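Local coordinates for protein dehydrogenase (Sinorhizobium meliloti, PDB 3UOE) that probably works as an oxidoreductase of the malate/L-lactate dehydrogenase (LDH2/MDH2) type, at residues L129-I134 with G285-L290; G141-Y146 with G157-T162; G178-A183 with L254-L259. All blocks are in the same frame, centred on the assembly; numbering follows the deposited sequence.

All three contacts are buried and meet in one mixed sheet. Contact 1 pairs two of its strands, 129-134 and 285-290, by regular backbone hydrogen bonds. Contact 2 sets the start of helix 144-152 against the neighbouring strand 157-161 by apolar packing alone. Contact 3 brings helix 246-264 to the loop leading into strand 182-186, and there a buried carboxylate takes hydrogen bonds from that loop. Strand 156-161 lies between strands 285-291 and 182-186, joining the sites: Asp286 OD2 of contact 1 is 2.7 Å from Ser161 OG of contact 2, and Val159 O is 2.8 Å from Ala183 N of contact 3. Contacts 1 and 3 also touch the second subunit.

Contact 1: residues L129-I134 with G285-L290; sequences LAIAAI and GDLLIL
Ile131 and Ile289 face each other across a non-hydrogen-bonded pair, their side chains crossing obliquely on the same side of the sheet. Ile131 carries CG1 anti to its own N (chi1 -179°), which makes the CG1-CD1 arm rise off the face, where CD1 stands alongside Ile289 CG1 at 3.7 Å. Ile289 instead has CG1 anti to its carbonyl carbon, and its CG2 branch is left for Leu129: Leu129 CD1 approaches Ile289 CG2 to 3.8 Å, the two side chains lying alongside with their ends in the same direction. Further along this face Leu287 bends its CD2 methyl over Ala133, 3.6 Å from Ala133 CB. Helix 246-264 packs on Leu287 through Leu259, Val260 and Leu263, and Leu129 of the second subunit packs on Leu129 and Ile131.

The two strands are antiparallel neighbours inside a mixed sheet, with strand 99-105 flanking 129-134 and strand 156-161 flanking 285-290. Three hydrogen-bonded pairs, Ala130 with Leu290, Ala132 with Leu288 and Ile134 with Asp286, each exchange two backbone bonds; Ile134 N to Asp286 O, at 2.8 Å and 171°, is nearly straight. Between them Ile131 CA makes a CA-H...O contact of 3.2 Å with Leu288 O.

On the opposite face the small side chains of Ala130 and Ala132 stand next to Leu290 and Leu288, and helix 109-127 packs there through Thr120 and Leu124. Ile134 and Asp286 meet at the end of this row: Asp286 OD1 lies 3.5 Å from Ile134 CG2, an apolar neighbour, while Asp286 OD2 is hydrogen-bonded to Ser161 OG on the adjacent strand.

Contact 2: residues G141-Y146 with G157-T162; sequences GMLAYY and GIVMST
The peptide group joining Met160 to Ser161 has the Leu143 side chain over one face: Leu143 CD1 stands almost directly above the peptide, 4.0 Å from Met160 C and 3.9 Å from Ser161 N. The other flat group, the ring of Tyr146, stands clear of the strand, which Tyr146 touches through CB. Val159 CG1 is displaced about 3 Å to one side of the ring plane, whereas the second methyl of Leu143, CD2, stays close to that plane at the ring edge, 4.0 Å from Tyr146 CE2. This is helix-on-sheet packing in an alpha/beta domain: the loop before helix 144-152 and its first turn sit on strand 156-161, the strand that follows this helix in the chain.

Leu143 does most of the touching. Its CG lies anti to the carbonyl carbon (chi1 -57°), and from there CD1 comes down on the strand between alternate side chains, 4.3 Å from Val159 CG1 and 4.1 Å from Ser161 CB. One turn further on, Tyr146 CB lies 4.3 Å from Val159 CG2, making Val159 the residue that both share. The contact is apolar, with no hydrogen bond crossing it; helix 109-127 supplies Met113 to both Tyr146 and Val159, and Pro110 and Met117 to Tyr146 as well. Met160, a selenomethionine like Met142, is turned to the far face of the sheet, where Ile256, Leu259 and Val260 of helix 246-264 receive it.

The polar ends look outside the contact. Ser161 turns OG anti to its own N (chi1 -169°), which carries it away from Leu143 and toward Asp286. At the far end of the aromatic ring, Tyr146 OH is hydrogen-bonded to the backbone oxygen Met140 O.

Contact 3: residues G178-A183 with L254-L259; sequences GTNPVA and LAIELL
Asn180 and Ile256 pass one another head to tail, Asn180 CB resting 3.7 Å from Ile256 CG2. Beyond CB, Asn180 CG sits near the same methyl and turns the amide to the helix. On one branch, OD1 packs against Thr162 CA, in the loop after strand 156-161. On the other, ND2 gives a nearly straight hydrogen bond (169°) to Glu257 OE1 at 3.0 Å, and a further one to Gly253 O in the preceding turn of helix 246-264. Glu257 OE1 lies in the amide plane of Asn180, but the amide reaches the carboxylate from above its plane, the amide and carboxylate planes being 49° apart.

The same OE1 takes the backbone N-H of Gly178 at 3.0 Å, nearly along the C-O axis. Glu257 gets there by a bend at chi2 (80°). Ile256 CD1 meanwhile sets its methyl against a backbone carbonyl, 3.4 Å from Asn180 O, and makes an apolar contact with Val182 CB at 4.1 Å.

With OE2 bonded to Ala269 N, the buried carboxylate is held by N-H donors on both oxygens, which implies that one acid ties the loop before strand 182-186, the helix and the segment after it together.

Contact 1: residues L129-I134 with G285-L290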
loop_
_atom_site.group_PDB
_atom_site.type_symbol
_atom_site.label_atom_id
_atom_site.label_comp_id
_atom_site.label_asym_id
_atom_site.label_seq_id
_atom_site.Cartn_x
_atom_site.Cartn_y
_atom_site.Cartn_z
ATOM N N LEU A 129 -12.408 -5.420 -12.246
ATOM C CA LEU A 129 -11.410 -4.490 -11.724
ATOM C C LEU A 129 -11.447 -3.235 -12.584
ATOM O O LEU A 129 -11.513 -3.319 -13.810
ATOM C CB LEU A 129 -10.019 -5.130 -11.768
ATOM C CG LEU A 129 -8.748 -4.276 -11.686
ATOM C CD1 LEU A 129 -8.353 -3.954 -10.245
ATOM C CD2 LEU A 129 -7.583 -4.982 -12.397
ATOM N N ALA A 130 -11.419 -2.074 -11.944
ATOM C CA ALA A 130 -11.404 -0.815 -12.671
ATOM C C ALA A 130 -10.683 0.262 -11.880
ATOM O O ALA A 130 -10.595 0.200 -10.654
ATOM C CB ALA A 130 -12.815 -0.369 -13.010
ATOM N N ILE A 131 -10.171 1.254 -12.589
ATOM C CA ILE A 131 -9.461 2.336 -11.941
ATOM C C ILE A 131 -9.886 3.687 -12.495
ATOM O O ILE A 131 -10.071 3.842 -13.699
ATOM C CB ILE A 131 -7.936 2.185 -12.120
ATOM C CG1 ILE A 131 -7.197 3.322 -11.408
ATOM C CG2 ILE A 131 -7.581 2.125 -13.616
ATOM C CD1 ILE A 131 -5.717 3.022 -11.119
ATOM N N ALA A 132 -10.046 4.653 -11.602
ATOM C CA ALA A 132 -10.214 6.038 -11.991
ATOM C C ALA A 132 -9.010 6.866 -11.520
ATOM O O ALA A 132 -8.629 6.842 -10.337
ATOM C CB ALA A 132 -11.530 6.601 -11.440
ATOM N N ALA A 133 -8.399 7.572 -12.464
ATOM C CA ALA A 133 -7.223 8.376 -12.187
ATOM C C ALA A 133 -7.579 9.841 -12.372
ATOM O O ALA A 133 -7.836 10.291 -13.491
ATOM C CB ALA A 133 -6.072 7.973 -13.104
ATOM N N ILE A 134 -7.578 10.575 -11.262
ATOM C CA ILE A 134 -8.087 11.942 -11.209
ATOM C C ILE A 134 -6.979 12.976 -11.130
ATOM O O ILE A 134 -6.032 12.827 -10.362
ATOM C CB ILE A 134 -8.988 12.147 -9.959
ATOM C CG1 ILE A 134 -10.127 11.124 -9.928
ATOM C CG2 ILE A 134 -9.520 13.572 -9.898
ATOM C CD1 ILE A 134 -10.670 10.881 -8.532
ATOM N N GLY A 285 -2.766 14.504 -7.544
ATOM C CA GLY A 285 -3.567 13.476 -8.186
ATOM C C GLY A 285 -4.206 12.532 -7.184
ATOM O O GLY A 285 -3.839 12.521 -6.010
ATOM N N ASP A 286 -5.171 11.745 -7.655
ATOM C CA ASP A 286 -5.857 10.749 -6.835
ATOM C C ASP A 286 -6.138 9.529 -7.691
ATOM O O ASP A 286 -6.371 9.648 -8.889
ATOM C CB ASP A 286 -7.182 11.278 -6.282
ATOM C CG ASP A 286 -7.183 12.785 -6.107
ATOM O OD1 ASP A 286 -7.390 13.493 -7.115
ATOM O OD2 ASP A 286 -6.971 13.258 -4.969
ATOM N N LEU A 287 -6.100 8.368 -7.052
ATOM C CA LEU A 287 -6.392 7.108 -7.685
ATOM C C LEU A 287 -7.451 6.389 -6.869
ATOM O O LEU A 287 -7.393 6.364 -5.633
ATOM C CB LEU A 287 -5.148 6.228 -7.762
ATOM C CG LEU A 287 -3.979 6.696 -8.619
ATOM C CD1 LEU A 287 -2.794 5.725 -8.507
ATOM C CD2 LEU A 287 -4.417 6.889 -10.075
ATOM N N LEU A 288 -8.415 5.815 -7.580
ATOM C CA LEU A 288 -9.416 4.949 -6.992
ATOM C C LEU A 288 -9.411 3.621 -7.751
ATOM O O LEU A 288 -9.578 3.589 -8.963
ATOM C CB LEU A 288 -10.802 5.594 -7.073
ATOM C CG LEU A 288 -11.955 4.676 -6.656
ATOM C CD1 LEU A 288 -11.901 4.374 -5.159
ATOM C CD2 LEU A 288 -13.302 5.271 -7.038
ATOM N N ILE A 289 -9.179 2.530 -7.036
ATOM C CA ILE A 289 -9.253 1.212 -7.638
ATOM C C ILE A 289 -10.375 0.441 -6.981
ATOM O O ILE A 289 -10.381 0.262 -5.764
ATOM C CB ILE A 289 -7.959 0.426 -7.445
ATOM C CG1 ILE A 289 -6.834 1.060 -8.250
ATOM C CG2 ILE A 289 -8.157 -1.033 -7.854
ATOM C CD1 ILE A 289 -5.473 0.831 -7.647
ATOM N N LEU A 290 -11.334 0.005 -7.789
ATOM C CA LEU A 290 -12.425 -0.823 -7.298
ATOM C C LEU A 290 -12.252 -2.252 -7.782
ATOM O O LEU A 290 -11.757 -2.494 -8.886
ATOM C CB LEU A 290 -13.779 -0.280 -7.753
ATOM C CG LEU A 290 -14.189 1.075 -7.181
ATOM C CD1 LEU A 290 -15.447 1.570 -7.891
ATOM C CD2 LEU A 290 -14.411 0.973 -5.664
#

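Contact 2: residues G141-Y146 with G157-T162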
loop_
_atom_site.group_PDB
_atom_site.type_symbol
_atom_site.label_atom_id
_atom_site.label_comp_id
_atom_site.label_asym_id
_atom_site.label_seq_id
_atom_site.Cartn_x
_atom_site.Cartn_y
_atom_site.Cartn_z
ATOM N N GLY A 141 -9.839 15.332 1.391
ATOM C CA GLY A 141 -10.121 15.091 2.787
ATOM C C GLY A 141 -9.771 13.665 3.168
ATOM O O GLY A 141 -8.812 13.093 2.648
HETATM N N MSE A 142 -10.556 13.091 4.075
HETATM C CA MSE A 142 -10.242 11.802 4.678
HETATM C C MSE A 142 -10.585 10.642 3.763
HETATM O O MSE A 142 -11.756 10.396 3.493
HETATM C CB MSE A 142 -11.010 11.657 5.991
HETATM C CG MSE A 142 -10.950 10.263 6.613
HETATM SE SE MSE A 142 -12.071 10.127 8.235
HETATM C CE MSE A 142 -13.836 10.114 7.407
ATOM N N LEU A 143 -9.575 9.908 3.310
ATOM C CA LEU A 143 -9.801 8.868 2.308
ATOM C C LEU A 143 -10.641 7.687 2.813
ATOM O O LEU A 143 -11.227 6.961 2.016
ATOM C CB LEU A 143 -8.477 8.377 1.722
ATOM C CG LEU A 143 -7.582 9.438 1.066
ATOM C CD1 LEU A 143 -6.479 8.781 0.230
ATOM C CD2 LEU A 143 -8.405 10.396 0.208
ATOM N N ALA A 144 -10.702 7.500 4.130
ATOM C CA ALA A 144 -11.496 6.414 4.703
ATOM C C ALA A 144 -12.955 6.520 4.255
ATOM O O ALA A 144 -13.646 5.507 4.098
ATOM C CB ALA A 144 -11.395 6.413 6.245
ATOM N N TYR A 145 -13.414 7.752 4.040
ATOM C CA TYR A 145 -14.795 8.003 3.643
ATOM C C TYR A 145 -15.136 7.226 2.364
ATOM O O TYR A 145 -16.182 6.582 2.276
ATOM C CB TYR A 145 -15.020 9.506 3.429
ATOM C CG TYR A 145 -16.472 9.888 3.195
ATOM C CD1 TYR A 145 -17.047 9.775 1.933
ATOM C CD2 TYR A 145 -17.262 10.356 4.237
ATOM C CE1 TYR A 145 -18.379 10.112 1.712
ATOM C CE2 TYR A 145 -18.592 10.700 4.033
ATOM C CZ TYR A 145 -19.146 10.574 2.769
ATOM O OH TYR A 145 -20.465 10.919 2.563
ATOM N N TYR A 146 -14.238 7.300 1.384
ATOM C CA TYR A 146 -14.427 6.648 0.095
ATOM C C TYR A 146 -14.217 5.141 0.214
ATOM O O TYR A 146 -15.029 4.365 -0.287
ATOM C CB TYR A 146 -13.491 7.259 -0.955
ATOM C CG TYR A 146 -13.471 8.774 -0.901
ATOM C CD1 TYR A 146 -14.583 9.525 -1.301
ATOM C CD2 TYR A 146 -12.357 9.453 -0.422
ATOM C CE1 TYR A 146 -14.581 10.922 -1.233
ATOM C CE2 TYR A 146 -12.335 10.841 -0.357
ATOM C CZ TYR A 146 -13.448 11.572 -0.761
ATOM O OH TYR A 146 -13.413 12.947 -0.694
ATOM N N GLY A 157 -12.308 -1.313 -2.137
ATOM C CA GLY A 157 -11.936 0.016 -2.584
ATOM C C GLY A 157 -10.544 0.397 -2.112
ATOM O O GLY A 157 -10.237 0.307 -0.920
ATOM N N ILE A 158 -9.701 0.810 -3.053
ATOM C CA ILE A 158 -8.345 1.240 -2.751
ATOM C C ILE A 158 -8.181 2.669 -3.237
ATOM O O ILE A 158 -8.461 2.975 -4.404
ATOM C CB ILE A 158 -7.321 0.318 -3.426
ATOM C CG1 ILE A 158 -7.559 -1.121 -2.960
ATOM C CG2 ILE A 158 -5.878 0.779 -3.147
ATOM C CD1 ILE A 158 -6.614 -2.120 -3.554
ATOM N N VAL A 159 -7.762 3.552 -2.331
ATOM C CA VAL A 159 -7.745 4.977 -2.619
ATOM C C VAL A 159 -6.404 5.595 -2.265
ATOM O O VAL A 159 -5.817 5.266 -1.231
ATOM C CB VAL A 159 -8.844 5.709 -1.852
ATOM C CG1 VAL A 159 -9.204 7.007 -2.564
ATOM C CG2 VAL A 159 -10.064 4.819 -1.710
HETATM N N MSE A 160 -5.926 6.480 -3.136
HETATM C CA MSE A 160 -4.666 7.194 -2.934
HETATM C C MSE A 160 -4.817 8.638 -3.364
HETATM O O MSE A 160 -5.603 8.956 -4.261
HETATM C CB MSE A 160 -3.539 6.577 -3.763
HETATM C CG MSE A 160 -2.904 5.352 -3.158
HETATM SE SE MSE A 160 -1.996 4.279 -4.533
HETATM C CE MSE A 160 -0.995 5.677 -5.445
ATOM N N SER A 161 -4.046 9.512 -2.731
ATOM C CA SER A 161 -4.042 10.918 -3.086
ATOM C C SER A 161 -2.671 11.446 -2.718
ATOM O O SER A 161 -2.078 11.011 -1.723
ATOM C CB SER A 161 -5.127 11.664 -2.302
ATOM O OG SER A 161 -5.329 12.986 -2.788
ATOM N N THR A 162 -2.158 12.365 -3.527
ATOM C CA THR A 162 -0.887 13.011 -3.238
ATOM C C THR A 162 -1.088 14.448 -2.744
ATOM O O THR A 162 -2.226 14.902 -2.560
ATOM C CB THR A 162 0.038 12.995 -4.462
ATOM O OG1 THR A 162 -0.598 13.669 -5.558
ATOM C CG2 THR A 162 0.385 11.555 -4.850
#

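Contact 3: residues G178-A183 with L254-L259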
loop_
_atom_site.group_PDB
_atom_site.type_symbol
_atom_site.label_atom_id
_atom_site.label_comp_id
_atom_site.label_asym_id
_atom_site.label_seq_id
_atom_site.Cartn_x
_atom_site.Cartn_y
_atom_site.Cartn_z
ATOM N N GLY A 178 4.876 13.824 -0.904
ATOM C CA GLY A 178 3.626 14.232 -0.284
ATOM C C GLY A 178 3.299 13.381 0.932
ATOM O O GLY A 178 3.986 12.385 1.197
ATOM N N THR A 179 2.259 13.761 1.673
ATOM C CA THR A 179 1.826 12.961 2.816
ATOM C C THR A 179 1.226 11.627 2.366
ATOM O O THR A 179 1.164 10.674 3.139
ATOM C CB THR A 179 0.838 13.726 3.717
ATOM O OG1 THR A 179 -0.245 14.224 2.927
ATOM C CG2 THR A 179 1.537 14.892 4.406
ATOM N N ASN A 180 0.772 11.587 1.113
ATOM C CA ASN A 180 0.437 10.345 0.389
ATOM C C ASN A 180 -0.243 9.236 1.173
ATOM O O ASN A 180 0.340 8.170 1.392
ATOM C CB ASN A 180 1.673 9.779 -0.312
ATOM C CG ASN A 180 2.284 10.766 -1.277
ATOM O OD1 ASN A 180 1.767 11.877 -1.449
ATOM N ND2 ASN A 180 3.385 10.374 -1.916
ATOM N N PRO A 181 -1.495 9.475 1.569
ATOM C CA PRO A 181 -2.288 8.450 2.242
ATOM C C PRO A 181 -2.750 7.385 1.250
ATOM O O PRO A 181 -2.942 7.658 0.050
ATOM C CB PRO A 181 -3.518 9.217 2.747
ATOM C CG PRO A 181 -3.437 10.598 2.170
ATOM C CD PRO A 181 -2.280 10.668 1.224
ATOM N N VAL A 182 -2.924 6.170 1.761
ATOM C CA VAL A 182 -3.656 5.147 1.048
ATOM C C VAL A 182 -4.745 4.599 1.963
ATOM O O VAL A 182 -4.516 4.381 3.148
ATOM C CB VAL A 182 -2.744 4.009 0.592
ATOM C CG1 VAL A 182 -1.984 3.431 1.780
ATOM C CG2 VAL A 182 -3.568 2.934 -0.102
ATOM N N ALA A 183 -5.937 4.402 1.415
ATOM C CA ALA A 183 -7.027 3.792 2.170
ATOM C C ALA A 183 -7.508 2.503 1.497
ATOM O O ALA A 183 -7.579 2.415 0.267
ATOM C CB ALA A 183 -8.171 4.777 2.342
ATOM N N LEU A 254 6.685 6.855 -1.545
ATOM C CA LEU A 254 7.287 7.125 -2.846
ATOM C C LEU A 254 6.606 6.336 -3.962
ATOM O O LEU A 254 6.369 6.873 -5.044
ATOM C CB LEU A 254 8.788 6.813 -2.824
ATOM C CG LEU A 254 9.534 7.216 -4.098
ATOM C CD1 LEU A 254 9.349 8.710 -4.369
ATOM C CD2 LEU A 254 11.028 6.855 -4.023
ATOM N N ALA A 255 6.293 5.066 -3.697
ATOM C CA ALA A 255 5.510 4.275 -4.639
ATOM C C ALA A 255 4.218 5.018 -4.965
ATOM O O ALA A 255 3.885 5.225 -6.130
ATOM C CB ALA A 255 5.207 2.887 -4.077
ATOM N N ILE A 256 3.502 5.433 -3.925
ATOM C CA ILE A 256 2.248 6.146 -4.105
ATOM C C ILE A 256 2.457 7.379 -4.981
ATOM O O ILE A 256 1.721 7.602 -5.950
ATOM C CB ILE A 256 1.623 6.526 -2.752
ATOM C CG1 ILE A 256 1.220 5.258 -1.998
ATOM C CG2 ILE A 256 0.417 7.439 -2.944
ATOM C CD1 ILE A 256 0.858 5.471 -0.563
ATOM N N GLU A 257 3.479 8.159 -4.650
ATOM C CA GLU A 257 3.824 9.359 -5.409
ATOM C C GLU A 257 3.908 9.048 -6.902
ATOM O O GLU A 257 3.322 9.740 -7.737
ATOM C CB GLU A 257 5.178 9.896 -4.928
ATOM C CG GLU A 257 5.564 11.239 -5.521
ATOM C CD GLU A 257 4.856 12.380 -4.816
ATOM O OE1 GLU A 257 4.881 12.395 -3.563
ATOM O OE2 GLU A 257 4.263 13.245 -5.508
ATOM N N LEU A 258 4.645 7.993 -7.224
ATOM C CA LEU A 258 4.954 7.645 -8.607
ATOM C C LEU A 258 3.734 7.082 -9.321
ATOM O O LEU A 258 3.475 7.433 -10.463
ATOM C CB LEU A 258 6.108 6.634 -8.650
ATOM C CG LEU A 258 7.389 7.074 -7.932
ATOM C CD1 LEU A 258 8.338 5.899 -7.703
ATOM C CD2 LEU A 258 8.084 8.189 -8.709
ATOM N N LEU A 259 2.989 6.207 -8.645
ATOM C CA LEU A 259 1.771 5.662 -9.227
ATOM C C LEU A 259 0.780 6.780 -9.539
ATOM O O LEU A 259 0.225 6.842 -10.638
ATOM C CB LEU A 259 1.128 4.621 -8.306
ATOM C CG LEU A 259 1.912 3.324 -8.083
ATOM C CD1 LEU A 259 1.438 2.621 -6.819
ATOM C CD2 LEU A 259 1.779 2.408 -9.290
#